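Side-chain contacts in YdhT protein (Bacillus subtilis, PDB 3CBW), which hydrolyses internal beta-1,4-mannosidic linkages in mannan, galactomannan and glucomannan, and takes part in the degradation of glucomannan: residues Arg196-Leu199 / Tyr200-Tyr204; Asn259-Asp262 / Gln263-Leu267; Gly47-Ser50 / His51-Ser55; Gly158-Glu161 / Leu162-Gln165. The protein carries 3 engineered substitutions. One frame throughout, in Å; residues are numbered along the deposited sequence.

Contact 1: residues Arg196-Leu199 / Tyr200-Tyr204; sequences RISL and YKQLY
Arg196-Leu199 and Tyr200-Tyr204 are successive turns of one helix, joined by regular i to i+4 bonds: Tyr200 N reaches Arg196 O at 2.8 Å, and Leu203 N reaches Leu199 O at 2.9 Å. On the solvent side the side chains repeat this spacing. A chi1 of 177° turns Ser198 OG away from its own N, to where Gln202, extended beyond CG, brings NE2 within 3.1 Å of Ser198 OG. The hydroxyl lies almost in the Gln202 amide plane, but the bond is bent, with an angle of 139° at the hydrogen. NE2 also gives a weak bond to Ser198 O, which already accepts from Gln202 N. Helix 194-214 belongs to the outer layer of the TIM barrel, and its buried side chains go two ways. Tyr200 reaches toward the barrel to give its OH a bond with Leu174 O, next to His175. Arg196, held by Asn131, Ile129 and Gly185, and Leu199 face helix 131-138 and its surroundings; Leu199 rests on Tyr134 and Leu138, where a branched aliphatic chain suits a buried helix-helix seam. Lys201, its chain extended, lies side by side with Ile197 and points the same way, CE 3.8 Å from Ile197 CG2, so its methylenes cover the isoleucine.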
ATOM      1  N   ARG A 196      -5.883  17.891 -13.205  1.00 11.29           N
ATOM      2  CA  ARG A 196      -5.147  16.669 -12.851  1.00 10.77           C
ATOM      3  C   ARG A 196      -5.752  15.984 -11.625  1.00 10.06           C
ATOM      4  O   ARG A 196      -5.874  14.751 -11.601  1.00  9.89           O
ATOM      5  CB  ARG A 196      -3.655  16.952 -12.651  1.00 10.83           C
ATOM      6  CG  ARG A 196      -2.809  15.734 -12.253  1.00 10.57           C
ATOM      7  CD  ARG A 196      -2.867  14.593 -13.263  1.00 10.09           C
ATOM      8  NE  ARG A 196      -2.574  15.024 -14.634  1.00 10.48           N
ATOM      9  CZ  ARG A 196      -1.460  14.746 -15.309  1.00 10.00           C
ATOM     10  NH1 ARG A 196      -0.471  14.024 -14.766  1.00  9.84           N
ATOM     11  NH2 ARG A 196      -1.341  15.193 -16.554  1.00 10.96           N
ATOM     12  N   ILE A 197      -6.125  16.762 -10.613  1.00 10.17           N
ATOM     13  CA  ILE A 197      -6.746  16.219  -9.411  1.00 10.77           C
ATOM     14  C   ILE A 197      -8.044  15.484  -9.784  1.00 10.84           C
ATOM     15  O   ILE A 197      -8.283  14.359  -9.325  1.00 10.63           O
ATOM     16  CB  ILE A 197      -6.981  17.344  -8.371  1.00 10.74           C
ATOM     17  CG1 ILE A 197      -5.640  17.811  -7.793  1.00 11.62           C
ATOM     18  CG2 ILE A 197      -7.958  16.909  -7.269  1.00 11.97           C
ATOM     19  CD1 ILE A 197      -5.687  19.165  -7.101  1.00 13.75           C
ATOM     20  N   SER A 198      -8.866  16.097 -10.641  1.00 11.16           N
ATOM     21  CA  SER A 198     -10.111  15.470 -11.086  1.00 11.73           C
ATOM     22  C   SER A 198      -9.850  14.178 -11.856  1.00 11.07           C
ATOM     23  O   SER A 198     -10.514  13.149 -11.637  1.00 11.17           O
ATOM     24  CB  SER A 198     -10.903  16.438 -11.959  1.00 12.73           C
ATOM     25  OG  SER A 198     -12.071  15.800 -12.433  1.00 15.35           O
ATOM     26  N   LEU A 199      -8.885  14.232 -12.769  1.00 10.55           N
ATOM     27  CA  LEU A 199      -8.543  13.066 -13.573  1.00 10.20           C
ATOM     28  C   LEU A 199      -7.990  11.921 -12.721  1.00  9.70           C
ATOM     29  O   LEU A 199      -8.289  10.748 -12.982  1.00  9.59           O
ATOM     30  CB  LEU A 199      -7.562  13.442 -14.686  1.00 10.66           C
ATOM     31  CG  LEU A 199      -8.089  14.431 -15.738  1.00 12.08           C
ATOM     32  CD1 LEU A 199      -6.943  14.878 -16.655  1.00 13.81           C
ATOM     33  CD2 LEU A 199      -9.241  13.844 -16.558  1.00 14.65           C
ATOM     34  N   TYR A 200      -7.184  12.252 -11.715  1.00  9.40           N
ATOM     35  CA  TYR A 200      -6.692  11.231 -10.813  1.00  9.40           C
ATOM     36  C   TYR A 200      -7.857  10.498 -10.140  1.00  9.49           C
ATOM     37  O   TYR A 200      -7.875   9.257 -10.067  1.00  8.87           O
ATOM     38  CB  TYR A 200      -5.770  11.808  -9.734  1.00  9.28           C
ATOM     39  CG  TYR A 200      -5.420  10.724  -8.738  1.00  8.61           C
ATOM     40  CD1 TYR A 200      -4.360   9.859  -8.987  1.00  8.60           C
ATOM     41  CD2 TYR A 200      -6.198  10.510  -7.594  1.00  8.22           C
ATOM     42  CE1 TYR A 200      -4.057   8.816  -8.111  1.00  8.11           C
ATOM     43  CE2 TYR A 200      -5.904   9.477  -6.725  1.00  8.39           C
ATOM     44  CZ  TYR A 200      -4.835   8.634  -6.988  1.00  8.05           C
ATOM     45  OH  TYR A 200      -4.557   7.623  -6.101  1.00  8.69           O
ATOM     46  N   LYS A 201      -8.810  11.261  -9.612  1.00  9.45           N
ATOM     47  CA  LYS A 201      -9.952  10.650  -8.946  1.00  9.91           C
ATOM     48  C   LYS A 201     -10.692   9.729  -9.902  1.00 10.08           C
ATOM     49  O   LYS A 201     -11.100   8.634  -9.511  1.00 10.08           O
ATOM     50  CB  LYS A 201     -10.887  11.697  -8.351  1.00 10.76           C
ATOM     51  CG  LYS A 201     -10.285  12.476  -7.203  1.00 12.08           C
ATOM     52  CD  LYS A 201     -11.259  13.530  -6.753  1.00 15.61           C
ATOM     53  CE  LYS A 201     -10.607  14.558  -5.885  1.00 18.33           C
ATOM     54  NZ  LYS A 201     -11.495  15.742  -5.778  1.00 19.39           N
ATOM     55  N   GLN A 202     -10.851  10.159 -11.152  1.00 10.03           N
ATOM     56  CA  GLN A 202     -11.478   9.326 -12.174  1.00 10.15           C
ATOM     57  C   GLN A 202     -10.701   8.040 -12.409  1.00  9.69           C
ATOM     58  O   GLN A 202     -11.294   6.970 -12.542  1.00  9.92           O
ATOM     59  CB  GLN A 202     -11.623  10.116 -13.465  1.00 10.58           C
ATOM     60  CG  GLN A 202     -12.627  11.243 -13.357  1.00 12.66           C
ATOM     61  CD  GLN A 202     -12.652  12.115 -14.596  1.00 16.27           C
ATOM     62  OE1 GLN A 202     -12.834  11.621 -15.701  1.00 17.42           O
ATOM     63  NE2 GLN A 202     -12.453  13.417 -14.415  1.00 17.75           N
ATOM     64  N   LEU A 203      -9.375   8.130 -12.436  1.00  9.18           N
ATOM     65  CA  LEU A 203      -8.543   6.954 -12.655  1.00  9.48           C
ATOM     66  C   LEU A 203      -8.626   5.970 -11.486  1.00  9.35           C
ATOM     67  O   LEU A 203      -8.729   4.756 -11.691  1.00  9.90           O
ATOM     68  CB  LEU A 203      -7.094   7.379 -12.915  1.00  9.70           C
ATOM     69  CG  LEU A 203      -6.101   6.247 -13.205  1.00  9.60           C
ATOM     70  CD1 LEU A 203      -6.451   5.480 -14.486  1.00 12.08           C
ATOM     71  CD2 LEU A 203      -4.690   6.806 -13.295  1.00 10.58           C
ATOM     72  N   TYR A 204      -8.590   6.490 -10.266  1.00  8.95           N
ATOM     73  CA  TYR A 204      -8.711   5.639  -9.102  1.00  9.18           C
ATOM     74  C   TYR A 204     -10.063   4.916  -9.141  1.00  9.31           C
ATOM     75  O   TYR A 204     -10.132   3.697  -8.934  1.00  9.10           O
ATOM     76  CB  TYR A 204      -8.556   6.469  -7.835  1.00  9.87           C
ATOM     77  CG  TYR A 204      -8.532   5.644  -6.578  1.00  9.45           C
ATOM     78  CD1 TYR A 204      -7.363   5.487  -5.837  1.00  9.55           C
ATOM     79  CD2 TYR A 204      -9.699   5.042  -6.112  1.00 11.22           C
ATOM     80  CE1 TYR A 204      -7.372   4.728  -4.656  1.00 10.32           C
ATOM     81  CE2 TYR A 204      -9.715   4.293  -4.981  1.00 12.19           C
ATOM     82  CZ  TYR A 204      -8.565   4.128  -4.260  1.00 10.35           C
ATOM     83  OH  TYR A 204      -8.659   3.401  -3.105  1.00 12.49           O
TER

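Contact 2: residues Asn259-Asp262 / Gln263-Leu267; sequences NGYD and QLTAL
The N-terminal cap of the short helix 261-265 brings Asn259 and Gly260 up against Gln263 and Leu264. Gly260 holds the N-cap position, and its carbonyl O receives Leu264 N at 3.0 Å. Its backbone angles (phi 128°) would jam any CB against the preceding carbonyl, so glycine suits the site. Gln263 doubles back over this cap because its chain is bent at chi2 (98°): NE2 gives a hydrogen bond to Asn259 OD1 at 3.1 Å, with the acceptor in the Gln263 amide plane although the donor is tilted from the Asn259 carbonyl plane, the two amides standing nearly perpendicular. Asn259 OD1 is also bonded to Lys233. The other end of the Gln263 amide takes a proton from a water, which in turn accepts from Gly260 N; the water thus bridges Gly260 N and Gln263 OE1. This helix lies in the beta-alpha-beta unit between strands 245-252 and 271-278 of the barrel, with Leu264 turned onto Val246, Leu248 and Phe271. One turn on, Thr265 N and OG1 both approach Tyr261 O, OG1 at 2.8 Å, but Asp262 O also competes for the hydroxyl proton. The threonine's other branch, CG2, sits over one face of the Tyr261 ring, 3.8 Å from its centroid, a CH-pi contact; Tyr261 OH reaches Lys300 N and the ring meets Phe271 edge to face.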
ATOM      1  N   ASN A 259       4.339  15.423   7.869  1.00 11.54           N
ATOM      2  CA  ASN A 259       3.126  16.183   7.623  1.00 11.43           C
ATOM      3  C   ASN A 259       2.041  15.302   7.019  1.00 10.83           C
ATOM      4  O   ASN A 259       2.322  14.490   6.133  1.00 11.33           O
ATOM      5  CB  ASN A 259       3.479  17.336   6.670  1.00 11.95           C
ATOM      6  CG  ASN A 259       2.305  18.229   6.339  1.00 12.75           C
ATOM      7  OD1 ASN A 259       1.428  17.862   5.554  1.00 13.28           O
ATOM      8  ND2 ASN A 259       2.301  19.438   6.901  1.00 16.66           N
ATOM      9  N   GLY A 260       0.810  15.453   7.502  1.00 10.49           N
ATOM     10  CA  GLY A 260      -0.340  14.851   6.826  1.00 11.03           C
ATOM     11  C   GLY A 260      -1.245  13.998   7.688  1.00 10.29           C
ATOM     12  O   GLY A 260      -2.362  13.668   7.288  1.00 11.08           O
ATOM     13  N   TYR A 261      -0.768  13.631   8.872  1.00  9.70           N
ATOM     14  CA  TYR A 261      -1.513  12.763   9.769  1.00  9.93           C
ATOM     15  C   TYR A 261      -2.849  13.381  10.193  1.00 10.03           C
ATOM     16  O   TYR A 261      -3.880  12.718  10.174  1.00  9.77           O
ATOM     17  CB  TYR A 261      -0.651  12.424  10.981  1.00  9.88           C
ATOM     18  CG  TYR A 261      -1.356  11.732  12.113  1.00  9.73           C
ATOM     19  CD1 TYR A 261      -1.475  10.346  12.138  1.00  9.12           C
ATOM     20  CD2 TYR A 261      -1.886  12.461  13.175  1.00  9.87           C
ATOM     21  CE1 TYR A 261      -2.100   9.703  13.186  1.00  9.39           C
ATOM     22  CE2 TYR A 261      -2.531  11.835  14.224  1.00 10.15           C
ATOM     23  CZ  TYR A 261      -2.631  10.455  14.220  1.00  9.73           C
ATOM     24  OH  TYR A 261      -3.232   9.808  15.256  1.00 10.86           O
ATOM     25  N   ASP A 262      -2.837  14.654  10.587  1.00 10.29           N
ATOM     26  CA  ASP A 262      -4.067  15.312  11.020  1.00 12.03           C
ATOM     27  C   ASP A 262      -5.103  15.345   9.899  1.00 12.12           C
ATOM     28  O   ASP A 262      -6.255  14.984  10.117  1.00 13.41           O
ATOM     29  CB  ASP A 262      -3.780  16.743  11.483  1.00 12.09           C
ATOM     30  CG  ASP A 262      -3.034  16.799  12.804  1.00 14.57           C
ATOM     31  OD1 ASP A 262      -3.082  15.817  13.567  1.00 14.59           O
ATOM     32  OD2 ASP A 262      -2.438  17.865  13.091  1.00 17.58           O
ATOM     33  N   GLN A 263      -4.665  15.773   8.715  1.00 12.82           N
ATOM     34  CA  GLN A 263      -5.506  15.874   7.505  1.00 13.82           C
ATOM     35  C   GLN A 263      -6.124  14.532   7.112  1.00 12.60           C
ATOM     36  O   GLN A 263      -7.297  14.454   6.737  1.00 12.44           O
ATOM     37  CB  GLN A 263      -4.698  16.391   6.293  1.00 15.28           C
ATOM     38  CG  GLN A 263      -4.031  17.761   6.407  1.00 17.94           C
ATOM     39  CD  GLN A 263      -2.561  17.658   6.777  1.00 19.06           C
ATOM     40  OE1 GLN A 263      -2.213  17.284   7.907  1.00 18.80           O
ATOM     41  NE2 GLN A 263      -1.688  17.995   5.829  1.00 19.20           N
ATOM     42  N   LEU A 264      -5.335  13.465   7.174  1.00 11.14           N
ATOM     43  CA  LEU A 264      -5.812  12.152   6.733  1.00 10.45           C
ATOM     44  C   LEU A 264      -6.691  11.466   7.768  1.00 10.12           C
ATOM     45  O   LEU A 264      -7.740  10.929   7.428  1.00 10.19           O
ATOM     46  CB  LEU A 264      -4.648  11.266   6.280  1.00 10.56           C
ATOM     47  CG  LEU A 264      -3.984  11.761   4.993  1.00 10.97           C
ATOM     48  CD1 LEU A 264      -2.736  10.952   4.749  1.00 14.16           C
ATOM     49  CD2 LEU A 264      -4.928  11.681   3.788  1.00 11.98           C
ATOM     50  N   THR A 265      -6.305  11.520   9.041  1.00 10.65           N
ATOM     51  CA  THR A 265      -7.155  10.934  10.080  1.00 11.03           C
ATOM     52  C   THR A 265      -8.524  11.631  10.138  1.00 11.45           C
ATOM     53  O   THR A 265      -9.522  11.001  10.483  1.00 12.56           O
ATOM     54  CB  THR A 265      -6.500  10.945  11.480  1.00 11.15           C
ATOM     55  OG1 THR A 265      -6.124  12.282  11.825  1.00 11.45           O
ATOM     56  CG2 THR A 265      -5.275  10.045  11.521  1.00 11.95           C
ATOM     57  N   ALA A 266      -8.561  12.902   9.746  1.00 11.55           N
ATOM     58  CA  ALA A 266      -9.811  13.678   9.724  1.00 12.97           C
ATOM     59  C   ALA A 266     -10.843  13.126   8.724  1.00 13.11           C
ATOM     60  O   ALA A 266     -12.043  13.419   8.825  1.00 13.86           O
ATOM     61  CB  ALA A 266      -9.514  15.134   9.421  1.00 13.55           C
ATOM     62  N   LEU A 267     -10.380  12.318   7.766  1.00 12.71           N
ATOM     63  CA  LEU A 267     -11.274  11.688   6.793  1.00 12.87           C
ATOM     64  C   LEU A 267     -12.087  10.538   7.395  1.00 13.02           C
ATOM     65  O   LEU A 267     -12.925   9.937   6.722  1.00 13.82           O
ATOM     66  CB  LEU A 267     -10.461  11.224   5.580  1.00 12.19           C
ATOM     67  CG  LEU A 267      -9.787  12.351   4.788  1.00 12.49           C
ATOM     68  CD1 LEU A 267      -8.920  11.782   3.656  1.00 12.65           C
ATOM     69  CD2 LEU A 267     -10.819  13.343   4.239  1.00 14.95           C
TER
HETATM   70  O   HOH W   1       0.275  17.876   9.233  1.00 26.04           O

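Contact 3: residues Gly47-Ser50 / His51-Ser55; sequences GGYS and HDTFS
Tyr49 N points almost straight at Thr53 OG1, 2.9 Å away with 174° at the hydrogen, where the chain turns back after strand 41-49 at the C-terminal, active-site end of the TIM barrel. The hydroxyl is in place because OG1 lies between the backbone N and the carbonyl carbon of Thr53 (chi1 59°), and it also meets the edge of the Tyr49 ring in its plane. Tyr49 O takes two backbone donors, Thr53 N in the carbonyl plane and Phe54 N, at 2.8 Å, above it. Phe54 carries its ring along the glycines: CD1 is 3.6 Å from Gly47 C, and Gly48 O lies at the ring's edge. A CB on either glycine would clash with Thr53 or Phe54. Without the ring, as with an alanine here, Gly47 and the disulfide partners Cys75 and Cys95, which the ring touches, are likely to lose cover. Farther out, Asp92 and Cys95 N hold Ser50 OG, and Tyr49 packs edge to face with Trp81 and with His114, a substrate-binding residue by similarity. Ser55 OG caps Ala57 N at the start of the next helix, and a water donates to both Gly47 O, at 2.8 Å, and Ser55 O.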
ATOM      1  N   GLY A  47       8.622  -6.869   0.262  1.00  9.03           N
ATOM      2  CA  GLY A  47       9.391  -8.045  -0.124  1.00  9.59           C
ATOM      3  C   GLY A  47      10.036  -7.946  -1.489  1.00 10.03           C
ATOM      4  O   GLY A  47      10.921  -8.747  -1.800  1.00 10.91           O
ATOM      5  N   GLY A  48       9.573  -7.004  -2.323  1.00  9.17           N
ATOM      6  CA  GLY A  48      10.156  -6.781  -3.640  1.00  9.54           C
ATOM      7  C   GLY A  48       9.153  -6.841  -4.779  1.00  9.21           C
ATOM      8  O   GLY A  48       7.941  -6.978  -4.568  1.00  9.52           O
ATOM      9  N   TYR A  49       9.686  -6.745  -5.993  1.00  8.90           N
ATOM     10  CA  TYR A  49       8.910  -6.766  -7.233  1.00  9.01           C
ATOM     11  C   TYR A  49       8.826  -8.180  -7.770  1.00  9.40           C
ATOM     12  O   TYR A  49       9.850  -8.883  -7.875  1.00  9.72           O
ATOM     13  CB  TYR A  49       9.573  -5.854  -8.289  1.00  9.70           C
ATOM     14  CG  TYR A  49       9.517  -4.402  -7.898  1.00  9.91           C
ATOM     15  CD1 TYR A  49       8.423  -3.616  -8.267  1.00  9.99           C
ATOM     16  CD2 TYR A  49      10.532  -3.820  -7.135  1.00 10.14           C
ATOM     17  CE1 TYR A  49       8.335  -2.280  -7.883  1.00 10.82           C
ATOM     18  CE2 TYR A  49      10.448  -2.484  -6.745  1.00 10.57           C
ATOM     19  CZ  TYR A  49       9.345  -1.735  -7.124  1.00 10.82           C
ATOM     20  OH  TYR A  49       9.264  -0.424  -6.743  1.00 12.04           O
ATOM     21  N   SER A  50       7.620  -8.601  -8.129  1.00  9.05           N
ATOM     22  CA  SER A  50       7.396  -9.994  -8.532  1.00  9.81           C
ATOM     23  C   SER A  50       8.328 -10.420  -9.681  1.00 10.16           C
ATOM     24  O   SER A  50       8.552  -9.661 -10.628  1.00 10.51           O
ATOM     25  CB  SER A  50       5.935 -10.183  -8.920  1.00  9.85           C
ATOM     26  OG  SER A  50       5.614 -11.561  -9.015  1.00 10.34           O
ATOM     27  N   HIS A  51       8.852 -11.646  -9.563  1.00 10.77           N
ATOM     28  CA  HIS A  51       9.888 -12.208 -10.452  1.00 11.31           C
ATOM     29  C   HIS A  51      10.933 -11.184 -10.887  1.00 11.49           C
ATOM     30  O   HIS A  51      11.140 -10.927 -12.073  1.00 12.13           O
ATOM     31  CB  HIS A  51       9.301 -12.915 -11.663  1.00 11.35           C
ATOM     32  CG  HIS A  51      10.291 -13.811 -12.342  1.00 12.05           C
ATOM     33  ND1 HIS A  51      10.890 -13.489 -13.542  1.00 13.78           N
ATOM     34  CD2 HIS A  51      10.834 -14.987 -11.950  1.00 12.52           C
ATOM     35  CE1 HIS A  51      11.736 -14.448 -13.876  1.00 13.99           C
ATOM     36  NE2 HIS A  51      11.729 -15.364 -12.922  1.00 12.83           N
ATOM     37  N   ASP A  52      11.591 -10.605  -9.901  1.00 11.54           N
ATOM     38  CA  ASP A  52      12.599  -9.589 -10.150  1.00 11.80           C
ATOM     39  C   ASP A  52      13.404  -9.487  -8.871  1.00 11.58           C
ATOM     40  O   ASP A  52      14.572  -9.897  -8.829  1.00 11.40           O
ATOM     41  CB  ASP A  52      11.953  -8.244 -10.543  1.00 12.61           C
ATOM     42  CG  ASP A  52      12.955  -7.107 -10.603  1.00 14.25           C
ATOM     43  OD1 ASP A  52      14.161  -7.353 -10.823  1.00 15.53           O
ATOM     44  OD2 ASP A  52      12.533  -5.953 -10.408  1.00 16.96           O
ATOM     45  N   THR A  53      12.782  -8.955  -7.819  1.00 11.32           N
ATOM     46  CA  THR A  53      13.437  -8.870  -6.521  1.00 11.86           C
ATOM     47  C   THR A  53      12.598  -9.469  -5.390  1.00 11.85           C
ATOM     48  O   THR A  53      13.103  -9.634  -4.282  1.00 13.10           O
ATOM     49  CB  THR A  53      13.777  -7.422  -6.138  1.00 11.48           C
ATOM     50  OG1 THR A  53      12.570  -6.642  -6.095  1.00 11.83           O
ATOM     51  CG2 THR A  53      14.779  -6.810  -7.124  1.00 12.66           C
ATOM     52  N   PHE A  54      11.326  -9.783  -5.643  1.00 11.29           N
ATOM     53  CA  PHE A  54      10.493 -10.342  -4.584  1.00 11.64           C
ATOM     54  C   PHE A  54      11.066 -11.663  -4.082  1.00 12.42           C
ATOM     55  O   PHE A  54      11.416 -12.537  -4.876  1.00 13.26           O
ATOM     56  CB  PHE A  54       9.052 -10.591  -5.009  1.00 10.94           C
ATOM     57  CG  PHE A  54       8.219 -11.127  -3.886  1.00 10.24           C
ATOM     58  CD1 PHE A  54       7.648 -10.261  -2.964  1.00 10.88           C
ATOM     59  CD2 PHE A  54       8.080 -12.503  -3.687  1.00 10.67           C
ATOM     60  CE1 PHE A  54       6.916 -10.753  -1.893  1.00 10.35           C
ATOM     61  CE2 PHE A  54       7.346 -13.001  -2.616  1.00 11.41           C
ATOM     62  CZ  PHE A  54       6.766 -12.126  -1.725  1.00 10.46           C
ATOM     63  N   SER A  55      11.128 -11.813  -2.766  1.00 13.45           N
ATOM     64  CA  SER A  55      11.484 -13.090  -2.170  1.00 14.33           C
ATOM     65  C   SER A  55      11.135 -13.020  -0.700  1.00 14.26           C
ATOM     66  O   SER A  55      10.678 -11.988  -0.210  1.00 14.46           O
ATOM     67  CB  SER A  55      12.974 -13.354  -2.339  1.00 15.69           C
ATOM     68  OG  SER A  55      13.705 -12.470  -1.525  1.00 16.32           O
TER
HETATM   69  O   HOH W   2      12.911 -10.052  -0.264  1.00 15.64           O

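Contact 4: residues Gly158-Glu161 / Leu162-Gln165; sequences GLQE and LENQ
Gln160 folds back toward Glu163 and Asn164 near the C-terminal end of helix 143-163, one of the helices that wrap the TIM barrel. Its CB points away from the residues that follow, and CG stands anti to the backbone N (chi1 -180°), but a bend at chi2 (69°) swings the amide along the helix. CG passes 4.1 Å from Asn164 OD1, and CD comes to 3.4 Å from Glu163 OE1. At the tip the two amide atoms part company. NE2 gives a hydrogen bond to Asn164 OD1 at 2.8 Å; this acceptor lies nearly in the Gln160 amide plane, but the donor is tilted well out of the Asn164 carbonyl plane, the two amide planes being turned 49° apart. OE1 faces another acceptor, Glu163 OE1, at 3.2 Å; a water lies close to both oxygens and appears to donate to each, though its distances are so short that the details are doubtful. The glutamate is steadied by its second oxygen, OE2, bonded to Asp218 N. Replacing the amide by a leucine is likely to leave Asn164 OD1 without its side-chain donor and that group freer to turn. The i to i+4 spacing, marked by the backbone bond from Asn164 N to Gln160 O, puts Asn164 within reach of a glutamine bent at chi2. On the inward side leucines are apt: Leu159 and Leu162 both pack on Ile111 and Tyr77 of the barrel strands, and Leu159 CD2 lies 4.4 Å from Leu162 CD1.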
ATOM      1  N   GLY A 158      -4.274 -12.113 -11.401  1.00  9.93           N
ATOM      2  CA  GLY A 158      -3.425 -12.421 -10.253  1.00 10.29           C
ATOM      3  C   GLY A 158      -4.189 -12.308  -8.948  1.00 10.00           C
ATOM      4  O   GLY A 158      -4.106 -13.184  -8.095  1.00  9.45           O
ATOM      5  N   LEU A 159      -4.946 -11.234  -8.789  1.00  9.43           N
ATOM      6  CA  LEU A 159      -5.700 -11.037  -7.546  1.00  9.21           C
ATOM      7  C   LEU A 159      -6.732 -12.146  -7.311  1.00  9.14           C
ATOM      8  O   LEU A 159      -6.962 -12.575  -6.169  1.00  8.56           O
ATOM      9  CB  LEU A 159      -6.344  -9.651  -7.489  1.00  8.98           C
ATOM     10  CG  LEU A 159      -5.346  -8.486  -7.477  1.00  9.27           C
ATOM     11  CD1 LEU A 159      -6.073  -7.169  -7.607  1.00  9.75           C
ATOM     12  CD2 LEU A 159      -4.492  -8.493  -6.235  1.00  9.72           C
ATOM     13  N   GLN A 160      -7.316 -12.653  -8.394  1.00  9.09           N
ATOM     14  CA  GLN A 160      -8.296 -13.726  -8.291  1.00  9.61           C
ATOM     15  C   GLN A 160      -7.709 -14.966  -7.624  1.00  9.93           C
ATOM     16  O   GLN A 160      -8.403 -15.655  -6.889  1.00 10.05           O
ATOM     17  CB  GLN A 160      -8.796 -14.081  -9.692  1.00  9.85           C
ATOM     18  CG  GLN A 160      -9.828 -15.180  -9.732  1.00 11.73           C
ATOM     19  CD  GLN A 160     -11.137 -14.751  -9.145  1.00 12.72           C
ATOM     20  OE1 GLN A 160     -11.647 -13.672  -9.461  1.00 14.97           O
ATOM     21  NE2 GLN A 160     -11.705 -15.595  -8.288  1.00 12.74           N
ATOM     22  N   GLU A 161      -6.429 -15.239  -7.883  1.00  9.95           N
ATOM     23  CA  GLU A 161      -5.786 -16.406  -7.289  1.00 10.57           C
ATOM     24  C   GLU A 161      -5.833 -16.332  -5.754  1.00 10.44           C
ATOM     25  O   GLU A 161      -6.103 -17.318  -5.072  1.00 10.53           O
ATOM     26  CB  GLU A 161      -4.349 -16.544  -7.785  1.00 11.29           C
ATOM     27  CG  GLU A 161      -3.700 -17.816  -7.290  1.00 13.22           C
ATOM     28  CD  GLU A 161      -2.271 -17.994  -7.748  1.00 15.03           C
ATOM     29  OE1 GLU A 161      -1.699 -17.083  -8.405  1.00 14.72           O
ATOM     30  OE2 GLU A 161      -1.724 -19.068  -7.424  1.00 18.45           O
ATOM     31  N   LEU A 162      -5.600 -15.141  -5.210  1.00  9.86           N
ATOM     32  CA  LEU A 162      -5.653 -14.938  -3.763  1.00 10.41           C
ATOM     33  C   LEU A 162      -7.091 -15.021  -3.253  1.00  9.94           C
ATOM     34  O   LEU A 162      -7.345 -15.613  -2.203  1.00  9.92           O
ATOM     35  CB  LEU A 162      -5.014 -13.592  -3.388  1.00 10.53           C
ATOM     36  CG  LEU A 162      -3.604 -13.366  -3.964  1.00 13.84           C
ATOM     37  CD1 LEU A 162      -3.180 -11.919  -3.819  1.00 15.30           C
ATOM     38  CD2 LEU A 162      -2.583 -14.285  -3.359  1.00 17.34           C
ATOM     39  N   GLU A 163      -8.035 -14.465  -4.009  1.00  9.64           N
ATOM     40  CA  GLU A 163      -9.438 -14.501  -3.619  1.00 10.31           C
ATOM     41  C   GLU A 163      -9.961 -15.930  -3.507  1.00 10.72           C
ATOM     42  O   GLU A 163     -10.787 -16.228  -2.642  1.00 10.98           O
ATOM     43  CB  GLU A 163     -10.269 -13.711  -4.617  1.00 11.01           C
ATOM     44  CG  GLU A 163     -11.684 -13.475  -4.139  1.00 12.98           C
ATOM     45  CD  GLU A 163     -12.577 -12.927  -5.201  1.00 14.79           C
ATOM     46  OE1 GLU A 163     -12.183 -12.964  -6.386  1.00 17.31           O
ATOM     47  OE2 GLU A 163     -13.665 -12.440  -4.838  1.00 16.15           O
ATOM     48  N   ASN A 164      -9.470 -16.810  -4.379  1.00 10.73           N
ATOM     49  CA  ASN A 164      -9.890 -18.221  -4.384  1.00 12.01           C
ATOM     50  C   ASN A 164      -9.538 -18.959  -3.101  1.00 12.66           C
ATOM     51  O   ASN A 164     -10.151 -19.989  -2.783  1.00 13.70           O
ATOM     52  CB  ASN A 164      -9.289 -18.954  -5.584  1.00 12.59           C
ATOM     53  CG  ASN A 164      -9.915 -18.533  -6.902  1.00 12.46           C
ATOM     54  OD1 ASN A 164     -10.978 -17.922  -6.927  1.00 14.21           O
ATOM     55  ND2 ASN A 164      -9.262 -18.875  -8.007  1.00 14.74           N
ATOM     56  N   GLN A 165      -8.564 -18.438  -2.363  1.00 12.42           N
ATOM     57  CA  GLN A 165      -8.223 -19.001  -1.055  1.00 13.32           C
ATOM     58  C   GLN A 165      -8.714 -18.112   0.093  1.00 12.03           C
ATOM     59  O   GLN A 165      -8.317 -18.306   1.245  1.00 11.97           O
ATOM     60  CB  GLN A 165      -6.716 -19.224  -0.943  1.00 14.60           C
ATOM     61  CG  GLN A 165      -6.164 -20.272  -1.885  1.00 18.99           C
ATOM     62  CD  GLN A 165      -6.249 -21.655  -1.290  1.00 24.05           C
ATOM     63  OE1 GLN A 165      -7.311 -22.274  -1.288  1.00 26.14           O
ATOM     64  NE2 GLN A 165      -5.127 -22.146  -0.767  1.00 26.21           N
TER
HETATM   65  O   HOH W   3     -13.562 -12.486  -8.459  1.00 18.45           O

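How the contacts relate
All four contacts are short-range and belong to one TIM barrel, yet no two share an element or touch. Contact 1 is the most buried, with aromatic and aliphatic side chains and a bonded arginine inside and an amide-hydroxyl pair at its rim. Contacts 2, 3 and 4 are partly buried. Contacts 2 and 4 lie on opposite sides of the chain's centre, their centres about 32 Å apart; each uses a bent glutamine to bond an asparagine, the first at a helix start, the second near a helix end. Contacts 3 and 4 both pack against strand 72-79, but contact 3 is a strand-to-loop turn built on glycines and backbone bonds, beside probable substrate-binding residues, whereas contact 4 is remote from them.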